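Glucose-6-phosphate 1-dehydrogenase (Mycobacterium avium, PDB 4LGV) probably catalyses the NADP+-dependent oxidation of glucose 6-phosphate to 6-phosphogluconolactone, the first step of the oxidative pentose phosphate pathway. Local coordinates at residues A[221-226]-A[473-478]; A[294-299]-A[462-467]; A[321-326]-A[333-338]; A[352-357]-A[372-377]; A[383-388]-A[398-403]. All coordinates share one frame; numbering follows the deposited sequence.

Interaction 1: residues A[221-226]-A[473-478]; sequences SISEIH and GRHAWQ
E224 and H226, on strand 222-230, meet H475 in the loop that follows helix 466-470. E224 OE1 is the shared acceptor. It takes the backbone N-H of H475 on its syn side (N to OE1 3.1 Å) and the NE2-H of H226 on its anti side (NE2 to OE1 2.8 Å). The carboxylate gets there because CG is anti to the backbone N (chi1 -175°) and the chain is extended beyond it. E224 OE2 lies at the edge of the H475 ring, 3.2 Å from CD2. The H226 ring is also met at its edge: CE1 is 3.2 Å from H475 O. Water 1 joins S223 OG to H475 NE2. W477 lies obliquely to H226, its ring held by NE1 bonding A467 O. S223 and E224 form a classic beta bulge opposite F353. Two donors on one oxygen fix the carboxylate and the H226 ring together, and the bond to H475 N ties the loop to the strand. The double donation would favour a charged E224.

Interaction 2: residues A[294-299]-A[462-467]; sequences HCVRGQ and WGPEAA
V296 meets A466 and A467 where the start of helix 466-470 rests on the large mixed beta sheet of the C-terminal domain. V296 lies on strand 295-300. The segment 462-467 passes over it through a turn, in which A467 N bonds P464 O, and then enters the helix. No hydrogen bond crosses between the two segments. The tight part is centred on the two methyls of V296. CG1 stands anti to the backbone N (chi1 168°), which brings it to 3.9 Å from A466 CB and equally near A467 N. CG2 approaches the backbone of the other segment, 3.8 Å from A466 O. A second point of touch is the ring of P464, which reaches both V296 and G298. The pyrrolidine also touches Y318 and H455, and A467 packs on Y318 and A320, so the segment also touches strands 318-323 and 454-457. The other side of the segment is looser. E465 points away from the sheet and is exposed, and its side chain is not modelled beyond CB. V296 and A466 themselves are partly exposed. G298 has no side chain between the strand and the proline, and P464 CG comes to 4.0 Å from G298 CA.

Interaction 3: residues A[321-326]-A[333-338]; sequences LRTEID and VPIFLR
L321 and L337 form a hydrogen-bonded antiparallel pair, and so do T323 and I335. Each pair has two backbone bonds. L321 N gives to L337 O at 2.8 Å, and T323 N to I335 O likewise. Between them lies the non-hydrogen-bonded pair R322 and F336. Their CA-H groups point to carbonyls of the flanking pairs, R322 CA to I335 O and F336 CA to L321 O. This is the beta hairpin of strands 318-323 and 335-340. The apolar contacts lie on the face of L321, T323, I335 and L337, which helix 246-264 covers in part. L321 CD1 packs on L337 CB at 3.9 Å, and I325 CD1 meets I335 CD1 at 3.8 Å. On the other face R322 runs alongside F336. R322 CG is anti to the backbone N (chi1 179°) and the chain stays extended to NE, which lays CD 3.7 Å from F336 CE1. F336 CZ lies over one face of the guanidinium, but the planes are 58° apart. R322 NH2 touches P334 CG at 3.8 Å.

Interaction 4: residues A[352-357]-A[372-377]; sequences MFLHHV and NQIVLR
The antiparallel junction of strands 347-354 and 373-379 in the mixed sheet is made here, with M352 facing I374 and F353 facing Q373. M352 and I374 are the hydrogen-bonded pair: M352 N reaches I374 O at 2.8 Å, and I374 N returns the bond to M352 O at 2.9 Å. Two residues on, L354 N binds N372 O at 2.9 Å. Where the strands part, water 4 accepts from N372 N and donates to H355 O. F353 and Q373 lie side by side. Q373 CG is anti to its carbonyl carbon (chi1 -72°), which lays CG and the amide along F353 CD2 and CE2. F353 CE2 is 3.5 Å from Q373 CD, an oblique approach, with ring and amide planes 36° apart. On the other face L354 CD1 meets I374 CG1 at 4.1 Å. Q373 OE1 is held by R351 NH1 of strand 347-354, whereas the N372 amide bonds N210 and A212 of a second subunit, so the polar chemistry joins the strand pair to that subunit.

Interaction 5: residues A[383-388]-A[398-403]; sequences GMRLQL and DVHLDS
R385 faces D402 across the hairpin of strands 383-392 and 395-404, in a non-hydrogen-bonded pair. R385 CB and CG each lie 3.3 Å from D402 OD1. CG is roughly anti to the backbone N (chi1 159°), and a bend at chi3 turns the tip along D402. CD is 3.6 Å from the same oxygen. NE then gives a nearly straight bond to D402 OD1 at 2.8 Å, and NH2 gives one to the syn lone pair of OD2, also at 2.8 Å. This side-on salt bridge keeps the two flat groups nearly coplanar. CZ sits over the H400 ring, 3.5 Å from CD2, in a stack with planes 17° apart. NH1 lies above the rim of the same ring, nearest CD2. The contact buries H400 ND1, which has no partner in the model. On the opposite face of the hairpin L388 CD1 meets L401 CD2 at 3.6 Å. W481 makes a cation-pi contact with R385. Strand 373-379 flanks 383-392 on its other edge, while M384, L388, V399 and S403 pack against a second subunit.

How the interactions relate
All five contacts reach one nine-stranded mixed beta sheet of the C-terminal domain. The strand order is 395-404, 383-392, 373-379, 347-354, 222-230, 335-340, 318-323, 295-300, 454-457. Interactions 5, 4, 1, 3 and 2 follow that order across it. Centres of interactions 4 and 5 are about 10 Å apart, as are those of 1 and 3, while 2 and 5 lie about 28 Å apart. Along the chain, interaction 1 encloses interaction 2, which in turn encloses 3, 4 and 5, and these three come in series. Interactions 1 and 2 touch although their centres are about 17 Å apart. The C-terminal segments thus return to strands 222-230 and 295-300, and interactions 4 and 5 carry the sheet to the second subunit.

Interaction 1: residues A[221-226]-A[473-478]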
# COMPACT_ATOMS: atom_id res chain seq x y z
N SER A 221 7.73 -2.70 -3.89
CA SER A 221 8.72 -1.71 -4.24
C SER A 221 9.95 -2.33 -4.87
O SER A 221 10.60 -1.69 -5.67
CB SER A 221 9.08 -0.82 -3.02
OG SER A 221 8.00 0.03 -2.63
N ILE A 222 10.32 -3.53 -4.44
CA ILE A 222 11.62 -4.13 -4.79
C ILE A 222 11.39 -5.08 -5.95
O ILE A 222 10.51 -5.94 -5.88
CB ILE A 222 12.21 -4.95 -3.64
CG1 ILE A 222 12.50 -4.11 -2.40
CG2 ILE A 222 13.45 -5.67 -4.07
CD1 ILE A 222 13.30 -2.88 -2.64
N SER A 223 12.17 -4.91 -7.02
CA SER A 223 12.05 -5.81 -8.20
C SER A 223 13.03 -6.95 -8.21
O SER A 223 12.72 -8.00 -8.73
CB SER A 223 12.17 -5.09 -9.53
OG SER A 223 13.49 -4.59 -9.65
N GLU A 224 14.16 -6.78 -7.58
CA GLU A 224 15.24 -7.72 -7.71
C GLU A 224 16.27 -7.50 -6.61
O GLU A 224 16.51 -6.36 -6.22
CB GLU A 224 15.90 -7.50 -9.08
CG GLU A 224 16.97 -8.48 -9.47
CD GLU A 224 17.19 -8.47 -10.99
OE1 GLU A 224 18.34 -8.73 -11.46
OE2 GLU A 224 16.22 -8.19 -11.70
N ILE A 225 16.95 -8.57 -6.22
CA ILE A 225 18.02 -8.50 -5.24
C ILE A 225 19.29 -9.16 -5.75
O ILE A 225 19.23 -10.24 -6.32
CB ILE A 225 17.58 -9.21 -3.94
CG1 ILE A 225 16.34 -8.51 -3.36
CG2 ILE A 225 18.69 -9.15 -2.92
CD1 ILE A 225 15.74 -9.12 -2.14
N HIS A 226 20.45 -8.50 -5.56
CA HIS A 226 21.76 -9.08 -5.90
C HIS A 226 22.62 -9.12 -4.65
O HIS A 226 22.78 -8.11 -3.96
CB HIS A 226 22.53 -8.27 -6.90
CG HIS A 226 21.96 -8.28 -8.27
ND1 HIS A 226 22.54 -7.59 -9.31
CD2 HIS A 226 20.82 -8.82 -8.76
CE1 HIS A 226 21.83 -7.76 -10.41
NE2 HIS A 226 20.76 -8.48 -10.10
N GLY A 473 18.06 -11.32 -18.92
CA GLY A 473 16.79 -10.56 -19.00
C GLY A 473 16.47 -9.70 -17.77
O GLY A 473 15.36 -9.17 -17.64
N ARG A 474 17.44 -9.49 -16.89
CA ARG A 474 17.22 -8.79 -15.59
C ARG A 474 18.17 -7.61 -15.44
O ARG A 474 18.56 -7.02 -16.44
CB ARG A 474 17.41 -9.80 -14.46
CG ARG A 474 16.35 -10.89 -14.51
CD ARG A 474 15.04 -10.11 -14.18
NE ARG A 474 13.78 -10.84 -14.09
CZ ARG A 474 12.65 -10.37 -13.55
NH1 ARG A 474 12.55 -9.16 -12.97
NH2 ARG A 474 11.59 -11.17 -13.55
N HIS A 475 18.51 -7.23 -14.21
CA HIS A 475 19.45 -6.12 -13.98
C HIS A 475 20.86 -6.61 -14.06
O HIS A 475 21.18 -7.64 -13.50
CB HIS A 475 19.21 -5.50 -12.62
CG HIS A 475 17.95 -4.72 -12.57
ND1 HIS A 475 17.86 -3.42 -13.04
CD2 HIS A 475 16.70 -5.06 -12.16
CE1 HIS A 475 16.62 -3.00 -12.88
NE2 HIS A 475 15.90 -3.97 -12.35
N ALA A 476 21.69 -5.88 -14.78
CA ALA A 476 23.12 -6.19 -14.84
C ALA A 476 23.76 -6.16 -13.46
O ALA A 476 23.36 -5.39 -12.59
CB ALA A 476 23.82 -5.21 -15.78
N TRP A 477 24.74 -7.02 -13.24
CA TRP A 477 25.58 -6.92 -12.06
C TRP A 477 26.20 -5.52 -12.04
O TRP A 477 26.78 -5.11 -13.03
CB TRP A 477 26.69 -7.93 -12.09
CG TRP A 477 26.24 -9.39 -11.98
CD1 TRP A 477 26.25 -10.30 -12.97
CD2 TRP A 477 25.81 -10.08 -10.81
NE1 TRP A 477 25.82 -11.51 -12.52
CE2 TRP A 477 25.52 -11.40 -11.20
CE3 TRP A 477 25.57 -9.71 -9.51
CZ2 TRP A 477 25.06 -12.35 -10.32
CZ3 TRP A 477 25.13 -10.67 -8.63
CH2 TRP A 477 24.91 -11.98 -9.04
N GLN A 478 26.05 -4.81 -10.93
CA GLN A 478 26.56 -3.45 -10.79
C GLN A 478 27.93 -3.49 -10.10
O GLN A 478 28.28 -4.48 -9.43
CB GLN A 478 25.65 -2.59 -9.91
CG GLN A 478 24.19 -2.54 -10.32
CD GLN A 478 23.96 -1.77 -11.60
OE1 GLN A 478 24.33 -0.62 -11.68
NE2 GLN A 478 23.39 -2.41 -12.62
O HOH W 1 13.77 -2.24 -11.33
O HOH W 2 24.88 -5.87 -8.62

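Interaction 2: residues A[294-299]-A[462-467]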
# COMPACT_ATOMS: atom_id res chain seq x y z
N HIS A 294 20.64 -22.88 -13.29
CA HIS A 294 20.79 -21.45 -13.06
C HIS A 294 21.94 -21.18 -12.07
O HIS A 294 21.90 -20.21 -11.29
CB HIS A 294 19.45 -20.87 -12.53
CG HIS A 294 18.36 -20.82 -13.55
ND1 HIS A 294 18.57 -20.54 -14.89
CD2 HIS A 294 17.03 -21.08 -13.43
CE1 HIS A 294 17.43 -20.62 -15.55
NE2 HIS A 294 16.48 -20.95 -14.68
N CYS A 295 22.91 -22.11 -12.06
CA CYS A 295 24.05 -22.02 -11.19
C CYS A 295 25.34 -22.12 -12.02
O CYS A 295 25.52 -23.06 -12.78
CB CYS A 295 24.00 -23.10 -10.13
SG CYS A 295 25.42 -23.05 -8.98
N VAL A 296 26.23 -21.15 -11.84
CA VAL A 296 27.46 -21.06 -12.59
C VAL A 296 28.64 -21.23 -11.64
O VAL A 296 28.77 -20.50 -10.64
CB VAL A 296 27.55 -19.70 -13.31
CG1 VAL A 296 28.93 -19.45 -13.87
CG2 VAL A 296 26.51 -19.65 -14.43
N ARG A 297 29.52 -22.17 -11.97
CA ARG A 297 30.65 -22.49 -11.11
C ARG A 297 31.95 -22.08 -11.77
O ARG A 297 32.17 -22.35 -12.96
CB ARG A 297 30.67 -23.97 -10.80
CG ARG A 297 29.51 -24.38 -9.96
CD ARG A 297 29.38 -25.88 -9.88
NE ARG A 297 30.40 -26.44 -9.02
CZ ARG A 297 31.44 -27.18 -9.42
NH1 ARG A 297 31.67 -27.48 -10.71
NH2 ARG A 297 32.29 -27.64 -8.50
N GLY A 298 32.80 -21.42 -11.00
CA GLY A 298 34.06 -20.93 -11.51
C GLY A 298 35.25 -21.41 -10.70
O GLY A 298 35.11 -21.79 -9.54
N GLN A 299 36.42 -21.35 -11.33
CA GLN A 299 37.68 -21.72 -10.71
C GLN A 299 38.76 -20.82 -11.25
O GLN A 299 38.96 -20.73 -12.46
CB GLN A 299 38.03 -23.15 -11.03
CG GLN A 299 39.09 -23.75 -10.14
CD GLN A 299 39.56 -25.08 -10.70
OE1 GLN A 299 40.41 -25.10 -11.60
NE2 GLN A 299 39.02 -26.19 -10.18
N TRP A 462 36.14 -10.24 -12.44
CA TRP A 462 34.85 -10.42 -11.73
C TRP A 462 34.33 -11.84 -11.81
O TRP A 462 33.28 -12.14 -11.26
CB TRP A 462 33.77 -9.43 -12.23
CG TRP A 462 33.84 -8.19 -11.46
CD1 TRP A 462 34.23 -6.96 -11.90
CD2 TRP A 462 33.61 -8.07 -10.06
NE1 TRP A 462 34.24 -6.06 -10.85
CE2 TRP A 462 33.86 -6.72 -9.71
CE3 TRP A 462 33.19 -8.96 -9.07
CZ2 TRP A 462 33.70 -6.27 -8.44
CZ3 TRP A 462 33.05 -8.51 -7.79
CH2 TRP A 462 33.30 -7.17 -7.49
N GLY A 463 35.04 -12.72 -12.50
CA GLY A 463 34.63 -14.09 -12.60
C GLY A 463 34.26 -14.48 -14.02
O GLY A 463 34.38 -13.69 -14.94
N PRO A 464 33.83 -15.71 -14.19
CA PRO A 464 33.42 -16.19 -15.51
C PRO A 464 32.31 -15.35 -16.15
O PRO A 464 31.38 -14.91 -15.47
CB PRO A 464 32.91 -17.61 -15.24
CG PRO A 464 32.88 -17.80 -13.77
CD PRO A 464 33.48 -16.62 -13.09
N GLU A 465 32.41 -15.18 -17.47
CA GLU A 465 31.42 -14.43 -18.25
C GLU A 465 30.03 -15.10 -18.23
O GLU A 465 29.02 -14.44 -18.40
CB GLU A 465 31.91 -14.25 -19.69
N ALA A 466 29.97 -16.41 -17.99
CA ALA A 466 28.69 -17.08 -17.86
C ALA A 466 27.85 -16.54 -16.68
O ALA A 466 26.62 -16.65 -16.70
CB ALA A 466 28.90 -18.58 -17.72
N ALA A 467 28.49 -15.96 -15.66
CA ALA A 467 27.72 -15.29 -14.60
C ALA A 467 26.97 -14.06 -15.11
O ALA A 467 25.93 -13.69 -14.53
CB ALA A 467 28.61 -14.93 -13.43

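Interaction 3: residues A[321-326]-A[333-338]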
# COMPACT_ATOMS: atom_id res chain seq x y z
N LEU A 321 24.42 -17.79 -8.69
CA LEU A 321 23.19 -18.58 -8.69
C LEU A 321 21.94 -17.71 -8.59
O LEU A 321 22.00 -16.53 -8.26
CB LEU A 321 23.22 -19.59 -7.57
CG LEU A 321 23.24 -19.05 -6.13
CD1 LEU A 321 21.83 -18.71 -5.59
CD2 LEU A 321 23.90 -20.05 -5.21
N ARG A 322 20.81 -18.32 -8.91
CA ARG A 322 19.53 -17.67 -8.81
C ARG A 322 18.68 -18.43 -7.83
O ARG A 322 18.59 -19.63 -7.92
CB ARG A 322 18.83 -17.62 -10.18
CG ARG A 322 17.44 -16.97 -10.16
CD ARG A 322 16.86 -16.93 -11.58
NE ARG A 322 15.58 -16.23 -11.65
CZ ARG A 322 15.05 -15.65 -12.74
NH1 ARG A 322 15.68 -15.65 -13.92
NH2 ARG A 322 13.87 -15.06 -12.67
N THR A 323 17.99 -17.70 -6.96
CA THR A 323 17.02 -18.29 -6.06
C THR A 323 15.84 -17.32 -5.86
O THR A 323 15.67 -16.34 -6.61
CB THR A 323 17.70 -18.63 -4.71
OG1 THR A 323 16.76 -19.28 -3.87
CG2 THR A 323 18.20 -17.39 -4.03
N GLU A 324 14.98 -17.65 -4.92
CA GLU A 324 13.78 -16.86 -4.69
C GLU A 324 13.20 -17.21 -3.32
O GLU A 324 13.51 -18.26 -2.75
CB GLU A 324 12.72 -17.12 -5.78
CG GLU A 324 12.18 -18.52 -5.77
CD GLU A 324 11.04 -18.83 -6.74
OE1 GLU A 324 9.99 -18.15 -6.74
OE2 GLU A 324 11.21 -19.82 -7.44
N ILE A 325 12.34 -16.34 -2.83
CA ILE A 325 11.59 -16.57 -1.57
C ILE A 325 10.10 -16.43 -1.91
O ILE A 325 9.62 -15.34 -2.21
CB ILE A 325 11.99 -15.56 -0.51
CG1 ILE A 325 13.47 -15.69 -0.19
CG2 ILE A 325 11.19 -15.74 0.76
CD1 ILE A 325 14.01 -14.53 0.63
N ASP A 326 9.39 -17.55 -1.89
CA ASP A 326 8.04 -17.63 -2.44
C ASP A 326 6.98 -17.38 -1.39
O ASP A 326 6.17 -18.26 -1.08
CB ASP A 326 7.84 -18.99 -3.12
CG ASP A 326 6.56 -19.06 -3.93
OD1 ASP A 326 6.12 -18.04 -4.52
OD2 ASP A 326 5.99 -20.19 -3.97
N VAL A 333 10.31 -11.99 -6.89
CA VAL A 333 11.49 -11.15 -6.86
C VAL A 333 12.69 -12.08 -7.06
O VAL A 333 13.00 -12.83 -6.16
CB VAL A 333 11.61 -10.40 -5.52
CG1 VAL A 333 12.94 -9.69 -5.40
CG2 VAL A 333 10.48 -9.41 -5.37
N PRO A 334 13.36 -12.03 -8.22
CA PRO A 334 14.51 -12.84 -8.36
C PRO A 334 15.65 -12.40 -7.46
O PRO A 334 15.91 -11.21 -7.33
CB PRO A 334 14.93 -12.63 -9.86
CG PRO A 334 13.78 -11.89 -10.50
CD PRO A 334 13.14 -11.15 -9.37
N ILE A 335 16.33 -13.38 -6.87
CA ILE A 335 17.45 -13.14 -6.01
C ILE A 335 18.70 -13.79 -6.64
O ILE A 335 18.75 -14.99 -6.83
CB ILE A 335 17.16 -13.73 -4.62
CG1 ILE A 335 15.88 -13.11 -4.06
CG2 ILE A 335 18.34 -13.52 -3.70
CD1 ILE A 335 15.35 -13.73 -2.79
N PHE A 336 19.68 -12.97 -6.99
CA PHE A 336 20.90 -13.44 -7.57
C PHE A 336 22.03 -13.31 -6.55
O PHE A 336 22.15 -12.30 -5.86
CB PHE A 336 21.25 -12.66 -8.86
CG PHE A 336 20.28 -12.89 -10.00
CD1 PHE A 336 20.38 -14.01 -10.78
CD2 PHE A 336 19.31 -11.99 -10.26
CE1 PHE A 336 19.47 -14.25 -11.81
CE2 PHE A 336 18.41 -12.19 -11.30
CZ PHE A 336 18.50 -13.32 -12.09
N LEU A 337 22.88 -14.32 -6.53
CA LEU A 337 23.95 -14.38 -5.58
C LEU A 337 25.25 -14.76 -6.29
O LEU A 337 25.24 -15.64 -7.15
CB LEU A 337 23.59 -15.39 -4.55
CG LEU A 337 24.54 -15.57 -3.42
CD1 LEU A 337 23.73 -16.07 -2.22
CD2 LEU A 337 25.65 -16.54 -3.81
N ARG A 338 26.35 -14.06 -5.96
CA ARG A 338 27.66 -14.40 -6.47
C ARG A 338 28.66 -14.28 -5.35
O ARG A 338 28.61 -13.35 -4.53
CB ARG A 338 28.06 -13.55 -7.65
CG ARG A 338 28.24 -12.09 -7.34
CD ARG A 338 28.64 -11.30 -8.59
NE ARG A 338 28.60 -9.87 -8.30
CZ ARG A 338 29.05 -8.92 -9.11
NH1 ARG A 338 29.57 -9.25 -10.28
NH2 ARG A 338 29.00 -7.64 -8.75
O HOH W 3 11.69 -14.13 -4.30

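Interaction 4: residues A[352-357]-A[372-377]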
# COMPACT_ATOMS: atom_id res chain seq x y z
N MET A 352 19.50 -3.99 -3.47
CA MET A 352 18.08 -4.17 -3.75
C MET A 352 17.63 -3.13 -4.77
O MET A 352 17.77 -1.93 -4.53
CB MET A 352 17.32 -4.05 -2.46
CG MET A 352 17.79 -5.03 -1.41
SD MET A 352 16.99 -4.64 0.14
CE MET A 352 15.66 -5.77 -0.13
N PHE A 353 17.14 -3.59 -5.93
CA PHE A 353 16.68 -2.73 -6.99
C PHE A 353 15.22 -2.45 -6.81
O PHE A 353 14.41 -3.40 -6.64
CB PHE A 353 16.83 -3.43 -8.35
CG PHE A 353 18.25 -3.66 -8.77
CD1 PHE A 353 18.92 -4.79 -8.37
CD2 PHE A 353 18.92 -2.73 -9.52
CE1 PHE A 353 20.23 -5.03 -8.78
CE2 PHE A 353 20.23 -2.94 -9.92
CZ PHE A 353 20.90 -4.10 -9.55
N LEU A 354 14.83 -1.17 -6.85
CA LEU A 354 13.38 -0.85 -6.83
C LEU A 354 12.79 -0.90 -8.20
O LEU A 354 13.51 -0.74 -9.15
CB LEU A 354 13.12 0.51 -6.27
CG LEU A 354 13.13 0.57 -4.74
CD1 LEU A 354 14.54 0.54 -4.18
CD2 LEU A 354 12.45 1.84 -4.28
N HIS A 355 11.48 -1.14 -8.33
CA HIS A 355 10.81 -0.89 -9.60
C HIS A 355 10.94 0.58 -9.93
O HIS A 355 11.01 1.47 -9.02
CB HIS A 355 9.28 -1.19 -9.55
CG HIS A 355 8.96 -2.59 -9.16
ND1 HIS A 355 9.07 -3.64 -10.05
CD2 HIS A 355 8.55 -3.13 -7.99
CE1 HIS A 355 8.74 -4.77 -9.45
NE2 HIS A 355 8.44 -4.49 -8.19
N HIS A 356 10.90 0.87 -11.22
CA HIS A 356 10.67 2.26 -11.66
C HIS A 356 9.32 2.74 -11.22
O HIS A 356 8.42 1.95 -10.98
CB HIS A 356 10.80 2.41 -13.19
CG HIS A 356 12.21 2.46 -13.67
ND1 HIS A 356 13.07 3.51 -13.41
CD2 HIS A 356 12.92 1.58 -14.43
CE1 HIS A 356 14.24 3.29 -14.00
NE2 HIS A 356 14.18 2.12 -14.60
N VAL A 357 9.18 4.05 -11.08
CA VAL A 357 7.83 4.60 -10.90
C VAL A 357 7.03 4.15 -12.13
O VAL A 357 7.50 4.27 -13.21
CB VAL A 357 7.83 6.11 -10.80
CG1 VAL A 357 6.43 6.59 -10.50
CG2 VAL A 357 8.78 6.53 -9.71
N ASN A 372 15.93 3.41 -8.67
CA ASN A 372 16.46 3.59 -7.33
C ASN A 372 16.99 2.24 -6.80
O ASN A 372 16.49 1.15 -7.17
CB ASN A 372 15.38 4.12 -6.39
CG ASN A 372 14.92 5.55 -6.72
OD1 ASN A 372 13.95 6.01 -6.15
ND2 ASN A 372 15.63 6.27 -7.56
N GLN A 373 17.98 2.33 -5.92
CA GLN A 373 18.55 1.14 -5.27
C GLN A 373 18.85 1.39 -3.80
O GLN A 373 19.25 2.46 -3.40
CB GLN A 373 19.85 0.76 -5.98
CG GLN A 373 19.59 0.18 -7.34
CD GLN A 373 20.83 0.07 -8.21
OE1 GLN A 373 21.82 -0.54 -7.84
NE2 GLN A 373 20.72 0.58 -9.41
N ILE A 374 18.64 0.35 -3.01
CA ILE A 374 19.07 0.32 -1.62
C ILE A 374 20.24 -0.63 -1.56
O ILE A 374 20.09 -1.78 -1.87
CB ILE A 374 17.97 -0.21 -0.72
CG1 ILE A 374 16.77 0.74 -0.76
CG2 ILE A 374 18.48 -0.34 0.70
CD1 ILE A 374 15.55 0.20 -0.05
N VAL A 375 21.40 -0.13 -1.15
CA VAL A 375 22.60 -0.95 -1.07
C VAL A 375 23.07 -1.10 0.37
O VAL A 375 23.30 -0.12 1.05
CB VAL A 375 23.72 -0.35 -1.89
CG1 VAL A 375 24.87 -1.32 -1.98
CG2 VAL A 375 23.25 -0.01 -3.30
N LEU A 376 23.21 -2.33 0.82
CA LEU A 376 23.73 -2.63 2.13
C LEU A 376 25.12 -3.26 2.01
O LEU A 376 25.22 -4.37 1.51
CB LEU A 376 22.79 -3.63 2.84
CG LEU A 376 21.31 -3.22 2.93
CD1 LEU A 376 20.49 -4.33 3.50
CD2 LEU A 376 21.13 -2.00 3.78
N ARG A 377 26.17 -2.56 2.43
CA ARG A 377 27.47 -3.16 2.55
C ARG A 377 27.54 -3.87 3.91
O ARG A 377 27.41 -3.23 4.95
CB ARG A 377 28.60 -2.12 2.42
CG ARG A 377 29.97 -2.79 2.37
CD ARG A 377 31.14 -1.87 1.98
NE ARG A 377 31.20 -0.72 2.86
CZ ARG A 377 31.02 0.53 2.48
NH1 ARG A 377 30.85 0.83 1.19
NH2 ARG A 377 31.04 1.49 3.39
O HOH W 4 13.18 3.67 -8.68

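Interaction 5: residues A[383-388]-A[398-403]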
# COMPACT_ATOMS: atom_id res chain seq x y z
N GLY A 383 27.59 -0.33 5.94
CA GLY A 383 26.86 0.90 5.70
C GLY A 383 25.69 0.70 4.76
O GLY A 383 25.42 -0.39 4.28
N MET A 384 24.99 1.78 4.51
CA MET A 384 23.89 1.77 3.60
C MET A 384 24.03 2.89 2.62
O MET A 384 24.36 4.00 2.97
CB MET A 384 22.57 1.88 4.33
CG MET A 384 21.43 1.89 3.34
SD MET A 384 19.87 2.29 4.04
CE MET A 384 20.21 3.87 4.81
N ARG A 385 23.74 2.59 1.37
CA ARG A 385 23.65 3.62 0.34
C ARG A 385 22.28 3.59 -0.29
O ARG A 385 21.82 2.55 -0.74
CB ARG A 385 24.74 3.42 -0.71
CG ARG A 385 24.46 4.08 -2.07
CD ARG A 385 25.61 3.91 -3.07
NE ARG A 385 26.68 4.84 -2.74
CZ ARG A 385 27.83 4.96 -3.39
NH1 ARG A 385 28.12 4.19 -4.42
NH2 ARG A 385 28.72 5.86 -2.95
N LEU A 386 21.63 4.73 -0.33
CA LEU A 386 20.42 4.87 -1.10
C LEU A 386 20.77 5.61 -2.42
O LEU A 386 21.22 6.76 -2.39
CB LEU A 386 19.38 5.59 -0.27
CG LEU A 386 18.05 5.94 -0.93
CD1 LEU A 386 17.25 4.73 -1.40
CD2 LEU A 386 17.17 6.74 0.03
N GLN A 387 20.52 4.98 -3.56
CA GLN A 387 20.76 5.60 -4.88
C GLN A 387 19.50 6.17 -5.48
O GLN A 387 18.52 5.46 -5.68
CB GLN A 387 21.31 4.60 -5.87
CG GLN A 387 22.61 3.99 -5.41
CD GLN A 387 23.27 3.13 -6.46
OE1 GLN A 387 22.81 3.10 -7.61
NE2 GLN A 387 24.32 2.40 -6.08
N LEU A 388 19.52 7.47 -5.74
CA LEU A 388 18.39 8.20 -6.29
C LEU A 388 18.88 9.02 -7.49
O LEU A 388 20.05 8.97 -7.83
CB LEU A 388 17.83 9.16 -5.25
CG LEU A 388 17.36 8.58 -3.92
CD1 LEU A 388 16.81 9.72 -3.05
CD2 LEU A 388 16.31 7.50 -4.10
N ASP A 398 23.05 10.63 -10.94
CA ASP A 398 22.84 9.76 -9.82
C ASP A 398 23.24 10.49 -8.55
O ASP A 398 24.16 11.29 -8.53
CB ASP A 398 23.63 8.46 -9.98
CG ASP A 398 23.07 7.57 -11.05
OD1 ASP A 398 21.92 7.74 -11.48
OD2 ASP A 398 23.79 6.69 -11.51
N VAL A 399 22.50 10.22 -7.51
CA VAL A 399 22.72 10.79 -6.23
C VAL A 399 22.96 9.61 -5.26
O VAL A 399 22.15 8.67 -5.21
CB VAL A 399 21.49 11.63 -5.90
CG1 VAL A 399 21.32 11.80 -4.44
CG2 VAL A 399 21.62 12.98 -6.55
N HIS A 400 24.06 9.67 -4.51
CA HIS A 400 24.43 8.63 -3.54
C HIS A 400 24.28 9.12 -2.11
O HIS A 400 25.03 9.96 -1.67
CB HIS A 400 25.85 8.17 -3.79
CG HIS A 400 26.06 7.50 -5.11
ND1 HIS A 400 25.04 6.87 -5.79
CD2 HIS A 400 27.17 7.33 -5.88
CE1 HIS A 400 25.50 6.35 -6.91
NE2 HIS A 400 26.79 6.61 -6.98
N LEU A 401 23.28 8.60 -1.40
CA LEU A 401 22.98 8.98 -0.02
C LEU A 401 23.56 7.90 0.89
O LEU A 401 22.95 6.84 1.10
CB LEU A 401 21.46 9.06 0.18
CG LEU A 401 20.74 10.39 -0.13
CD1 LEU A 401 21.34 11.17 -1.25
CD2 LEU A 401 19.26 10.23 -0.44
N ASP A 402 24.74 8.16 1.40
CA ASP A 402 25.56 7.17 2.11
C ASP A 402 25.58 7.40 3.60
O ASP A 402 25.66 8.55 4.06
CB ASP A 402 27.00 7.26 1.60
CG ASP A 402 27.13 6.87 0.14
OD1 ASP A 402 26.14 6.35 -0.44
OD2 ASP A 402 28.22 7.02 -0.43
N SER A 403 25.54 6.30 4.36
CA SER A 403 25.74 6.36 5.78
C SER A 403 26.28 5.03 6.29
O SER A 403 26.16 3.99 5.64
CB SER A 403 24.45 6.68 6.49
OG SER A 403 23.47 5.68 6.29
O HOH W 5 22.66 5.76 3.66